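Local coordinates for Mab-21 domain-containing protein (Tribolium castaneum, PDB 7LT2) that senses double-stranded RNA and, as a nucleotidyltransferase of innate immunity, catalyses formation of cyclic GMP-AMP from ATP and GTP, at residues A[101-104]-A[105-108]; A[364-368]-A[369-373]. One frame throughout, in Å; residues are numbered along the deposited sequence.

Contact 1 of 2, residues A[101-104]-A[105-108]; sequences NNLD and GWLR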
loop_
_atom_site.group_PDB
_atom_site.type_symbol
_atom_site.label_atom_id
_atom_site.label_comp_id
_atom_site.label_asym_id
_atom_site.label_seq_id
_atom_site.Cartn_x
_atom_site.Cartn_y
_atom_site.Cartn_z
ATOM N N ASN A 101 -12.857 -21.841 -15.341
ATOM C CA ASN A 101 -13.687 -22.979 -15.726
ATOM C C ASN A 101 -13.895 -23.113 -17.230
ATOM O O ASN A 101 -14.464 -24.122 -17.666
ATOM C CB ASN A 101 -15.057 -22.898 -15.037
ATOM C CG ASN A 101 -15.004 -23.306 -13.574
ATOM O OD1 ASN A 101 -14.098 -24.019 -13.148
ATOM N ND2 ASN A 101 -15.988 -22.861 -12.802
ATOM N N ASN A 102 -13.452 -22.143 -18.037
ATOM C CA ASN A 102 -13.754 -22.168 -19.467
ATOM C C ASN A 102 -12.643 -21.491 -20.273
ATOM O O ASN A 102 -12.909 -20.767 -21.236
ATOM C CB ASN A 102 -15.103 -21.502 -19.758
ATOM C CG ASN A 102 -15.598 -21.760 -21.181
ATOM O OD1 ASN A 102 -15.478 -22.866 -21.699
ATOM N ND2 ASN A 102 -16.140 -20.725 -21.817
ATOM N N LEU A 103 -11.384 -21.730 -19.902
ATOM C CA LEU A 103 -10.294 -21.146 -20.680
ATOM C C LEU A 103 -10.291 -21.672 -22.112
ATOM O O LEU A 103 -10.048 -20.913 -23.055
ATOM C CB LEU A 103 -8.939 -21.412 -20.017
ATOM C CG LEU A 103 -7.763 -20.802 -20.792
ATOM C CD1 LEU A 103 -7.983 -19.315 -21.014
ATOM C CD2 LEU A 103 -6.428 -21.047 -20.090
ATOM N N ASP A 104 -10.554 -22.969 -22.293
ATOM C CA ASP A 104 -10.556 -23.532 -23.641
ATOM C C ASP A 104 -11.588 -22.848 -24.527
ATOM O O ASP A 104 -11.313 -22.556 -25.695
ATOM C CB ASP A 104 -10.820 -25.033 -23.587
ATOM C CG ASP A 104 -9.643 -25.814 -23.041
ATOM O OD1 ASP A 104 -8.583 -25.207 -22.788
ATOM O OD2 ASP A 104 -9.783 -27.042 -22.871
ATOM N N GLY A 105 -12.786 -22.602 -24.000
ATOM C CA GLY A 105 -13.798 -21.919 -24.787
ATOM C C GLY A 105 -13.395 -20.511 -25.164
ATOM O O GLY A 105 -13.727 -20.037 -26.251
ATOM N N TRP A 106 -12.671 -19.823 -24.275
ATOM C CA TRP A 106 -12.150 -18.505 -24.613
ATOM C C TRP A 106 -11.087 -18.598 -25.702
ATOM O O TRP A 106 -11.044 -17.757 -26.607
ATOM C CB TRP A 106 -11.594 -17.830 -23.355
ATOM C CG TRP A 106 -10.890 -16.534 -23.624
ATOM C CD1 TRP A 106 -9.574 -16.249 -23.390
ATOM C CD2 TRP A 106 -11.461 -15.351 -24.197
ATOM N NE1 TRP A 106 -9.296 -14.960 -23.771
ATOM C CE2 TRP A 106 -10.437 -14.388 -24.273
ATOM C CE3 TRP A 106 -12.742 -15.011 -24.642
ATOM C CZ2 TRP A 106 -10.652 -13.107 -24.780
ATOM C CZ3 TRP A 106 -12.953 -13.739 -25.147
ATOM C CH2 TRP A 106 -11.914 -12.801 -25.206
ATOM N N LEU A 107 -10.215 -19.610 -25.630
ATOM C CA LEU A 107 -9.179 -19.753 -26.649
ATOM C C LEU A 107 -9.781 -20.001 -28.026
ATOM O O LEU A 107 -9.175 -19.633 -29.040
ATOM C CB LEU A 107 -8.216 -20.879 -26.267
ATOM C CG LEU A 107 -7.471 -20.696 -24.939
ATOM C CD1 LEU A 107 -6.579 -21.901 -24.645
ATOM C CD2 LEU A 107 -6.662 -19.408 -24.944
ATOM N N ARG A 108 -10.969 -20.605 -28.086
ATOM C CA ARG A 108 -11.630 -20.859 -29.361
ATOM C C ARG A 108 -12.337 -19.631 -29.917
ATOM O O ARG A 108 -12.872 -19.696 -31.029
ATOM C CB ARG A 108 -12.624 -22.014 -29.217
ATOM C CG ARG A 108 -11.948 -23.369 -29.081
ATOM C CD ARG A 108 -12.950 -24.509 -29.091
ATOM N NE ARG A 108 -13.718 -24.582 -27.855
ATOM C CZ ARG A 108 -13.516 -25.478 -26.898
ATOM N NH1 ARG A 108 -12.583 -26.411 -27.008
ATOM N NH2 ARG A 108 -14.273 -25.440 -25.804
HETATM O O HOH W 1 -13.682 -24.884 -21.530
#
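Asn102 and Gly105 face each other across the first turn of the short helix 103-107, and a water joins them. Asn102 OD1 accepts from this water at 2.7 Å, and the water in turn accepts a weak bond from Gly105 N at 3.5 Å. Asn102 reaches the turn because its CG lies anti to the backbone N (chi1 -168°), which lays the amide beside Gly105 with OD1 3.6 Å from Gly105 CA. The other end of the amide is used as well: ND2 donates to Tyr82 O, so both polar atoms of this side chain have partners. Three successive backbone bonds close the turns. Trp106 N donates to Asn102 O at 3.2 Å, Leu107 N to Leu103 O, and Arg108 N to Asp104 O. Asp104 O also lies over the centre of one face of the Arg108 guanidinium, 3.8 Å above its plane, where the chain, bent at chi3 (-73°), has folded back along the helix. The two charged ends do not pair: Asp104 OD2 and Arg108 NH1 stay 5.0 Å apart, and Asp104 OD1 instead makes a salt bridge with Arg119. On the apolar side Leu103 CD1 meets Leu107 CD2 at 4.1 Å and comes to the edge of the Trp106 indole, near the ring plane; Tyr115 packs edge-to-face against the same indole. The whole is a short alpha helix with Asn102 at its N-cap position, whose side chain reaches the first turn through a water, at the surface of the nucleotidyltransferase domain, directly after strand 95-100.

Contact 2 of 2, residues A[364-368]-A[369-373]; sequences HLLTK and EEYTK
A capping box formed by Thr367 and Glu370 starts helix 368-375. Glu370 N donates to Thr367 OG1 at 3.0 Å with an N-H...O angle of 163°, and in return Thr367 N donates to Glu370 OE1 at 2.9 Å, meeting the oxygen on its anti side and 21° out of the carboxylate plane. Thr367 OG1 sits between its own backbone N and carbonyl carbon (chi1 67°), which turns it toward the start of the helix; it also gives a weak bond to Glu370 OE1. That oxygen is in addition salt-bridged to Lys267 of helix 258-272, whose charge probably favours an ionised Glu370. Leu366 leaves helical geometry straight after helix 361-365, and the box begins the next helix, in the C-terminal part of the chain. Leu366 packs its CB 4.3 Å from Tyr371 CB, and its CD2 lies 3.7 Å from Glu370 OE1, the Leu366 and Glu370 side chains crossing at about a right angle. Tyr371 N donates to Thr367 O at 2.7 Å. At the next residue, Lys368 O receives two donors from opposite faces of its carbonyl plane: Thr372 N at 3.1 Å and Thr372 OG1 at 3.3 Å.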
loop_
_atom_site.group_PDB
_atom_site.type_symbol
_atom_site.label_atom_id
_atom_site.label_comp_id
_atom_site.label_asym_id
_atom_site.label_seq_id
_atom_site.Cartn_x
_atom_site.Cartn_y
_atom_site.Cartn_z
ATOM N N HIS A 364 7.399 12.557 23.696
ATOM C CA HIS A 364 7.240 11.140 23.398
ATOM C C HIS A 364 7.272 10.844 21.908
ATOM O O HIS A 364 7.699 9.755 21.510
ATOM C CB HIS A 364 5.922 10.613 23.974
ATOM C CG HIS A 364 5.867 10.623 25.469
ATOM N ND1 HIS A 364 6.408 9.617 26.240
ATOM C CD2 HIS A 364 5.324 11.511 26.334
ATOM C CE1 HIS A 364 6.212 9.891 27.517
ATOM N NE2 HIS A 364 5.555 11.034 27.602
ATOM N N LEU A 365 6.819 11.781 21.076
ATOM C CA LEU A 365 6.744 11.526 19.642
ATOM C C LEU A 365 8.096 11.677 18.957
ATOM O O LEU A 365 8.389 10.941 18.009
ATOM C CB LEU A 365 5.724 12.466 18.995
ATOM C CG LEU A 365 4.269 11.995 18.919
ATOM C CD1 LEU A 365 3.765 11.488 20.262
ATOM C CD2 LEU A 365 3.393 13.127 18.417
ATOM N N LEU A 366 8.928 12.602 19.421
ATOM C CA LEU A 366 10.166 12.952 18.744
ATOM C C LEU A 366 11.364 12.292 19.414
ATOM O O LEU A 366 11.398 12.109 20.633
ATOM C CB LEU A 366 10.357 14.472 18.727
ATOM C CG LEU A 366 9.218 15.270 18.089
ATOM C CD1 LEU A 366 9.533 16.758 18.073
ATOM C CD2 LEU A 366 8.934 14.761 16.678
ATOM N N THR A 367 12.346 11.923 18.596
ATOM C CA THR A 367 13.647 11.575 19.134
ATOM C C THR A 367 14.237 12.795 19.829
ATOM O O THR A 367 13.793 13.929 19.626
ATOM C CB THR A 367 14.583 11.093 18.023
ATOM O OG1 THR A 367 14.878 12.179 17.137
ATOM C CG2 THR A 367 13.930 9.971 17.223
ATOM N N LYS A 368 15.241 12.558 20.673
ATOM C CA LYS A 368 15.884 13.680 21.346
ATOM C C LYS A 368 16.492 14.639 20.333
ATOM O O LYS A 368 16.444 15.860 20.514
ATOM C CB LYS A 368 16.936 13.170 22.329
ATOM C CG LYS A 368 16.367 12.128 23.276
ATOM C CD LYS A 368 17.117 12.052 24.586
ATOM C CE LYS A 368 16.348 11.177 25.555
ATOM N NZ LYS A 368 16.982 11.179 26.883
ATOM N N GLU A 369 17.022 14.103 19.232
ATOM C CA GLU A 369 17.598 14.949 18.191
ATOM C C GLU A 369 16.521 15.755 17.474
ATOM O O GLU A 369 16.720 16.940 17.181
ATOM C CB GLU A 369 18.386 14.092 17.200
ATOM C CG GLU A 369 19.651 13.467 17.789
ATOM C CD GLU A 369 19.366 12.319 18.751
ATOM O OE1 GLU A 369 18.297 11.682 18.623
ATOM O OE2 GLU A 369 20.213 12.060 19.636
ATOM N N GLU A 370 15.375 15.131 17.179
ATOM C CA GLU A 370 14.255 15.874 16.608
ATOM C C GLU A 370 13.727 16.912 17.589
ATOM O O GLU A 370 13.352 18.022 17.191
ATOM C CB GLU A 370 13.131 14.920 16.203
ATOM C CG GLU A 370 13.365 14.142 14.917
ATOM C CD GLU A 370 12.356 13.027 14.743
ATOM O OE1 GLU A 370 11.814 12.566 15.770
ATOM O OE2 GLU A 370 12.099 12.617 13.590
ATOM N N TYR A 371 13.680 16.569 18.879
ATOM C CA TYR A 371 13.125 17.489 19.864
ATOM C C TYR A 371 13.956 18.759 19.978
ATOM O O TYR A 371 13.406 19.843 20.208
ATOM C CB TYR A 371 13.017 16.801 21.225
ATOM C CG TYR A 371 12.220 17.592 22.233
ATOM C CD1 TYR A 371 10.840 17.469 22.304
ATOM C CD2 TYR A 371 12.847 18.462 23.116
ATOM C CE1 TYR A 371 10.107 18.193 23.224
ATOM C CE2 TYR A 371 12.121 19.186 24.041
ATOM C CZ TYR A 371 10.751 19.047 24.090
ATOM O OH TYR A 371 10.023 19.768 25.009
ATOM N N THR A 372 15.277 18.650 19.823
ATOM C CA THR A 372 16.124 19.835 19.850
ATOM C C THR A 372 15.802 20.759 18.681
ATOM O O THR A 372 15.658 21.974 18.857
ATOM C CB THR A 372 17.596 19.424 19.833
ATOM O OG1 THR A 372 17.912 18.721 21.043
ATOM C CG2 THR A 372 18.490 20.649 19.711
ATOM N N LYS A 373 15.671 20.198 17.476
ATOM C CA LYS A 373 15.296 21.013 16.324
ATOM C C LYS A 373 13.892 21.581 16.482
ATOM O O LYS A 373 13.620 22.705 16.044
ATOM C CB LYS A 373 15.389 20.184 15.042
ATOM C CG LYS A 373 16.746 19.538 14.826
ATOM C CD LYS A 373 16.848 18.882 13.458
ATOM C CE LYS A 373 18.222 18.264 13.261
ATOM N NZ LYS A 373 18.395 17.739 11.883
#

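Overall arrangement
Contacts 1 and 2 both form where a helix begins, but at opposite sides of the chain's centre: their centres are 61 Å apart and their nearest atoms about 51 Å, so neither touches the other. Contact 1 lies in the nucleotidyltransferase domain, away from the annotated nucleotide and metal sites. Contact 2 comes much later in the sequence and is packed against helix 258-272. This helix carries Lys266, an ATP-binding residue inferred by similarity, whose side chain is about 9 Å from that of Leu365; that of Ile281, likewise inferred, is about 11 Å from Leu365. Of the two, contact 2 is the nearer to the inferred ATP site, but does not reach it at these distances.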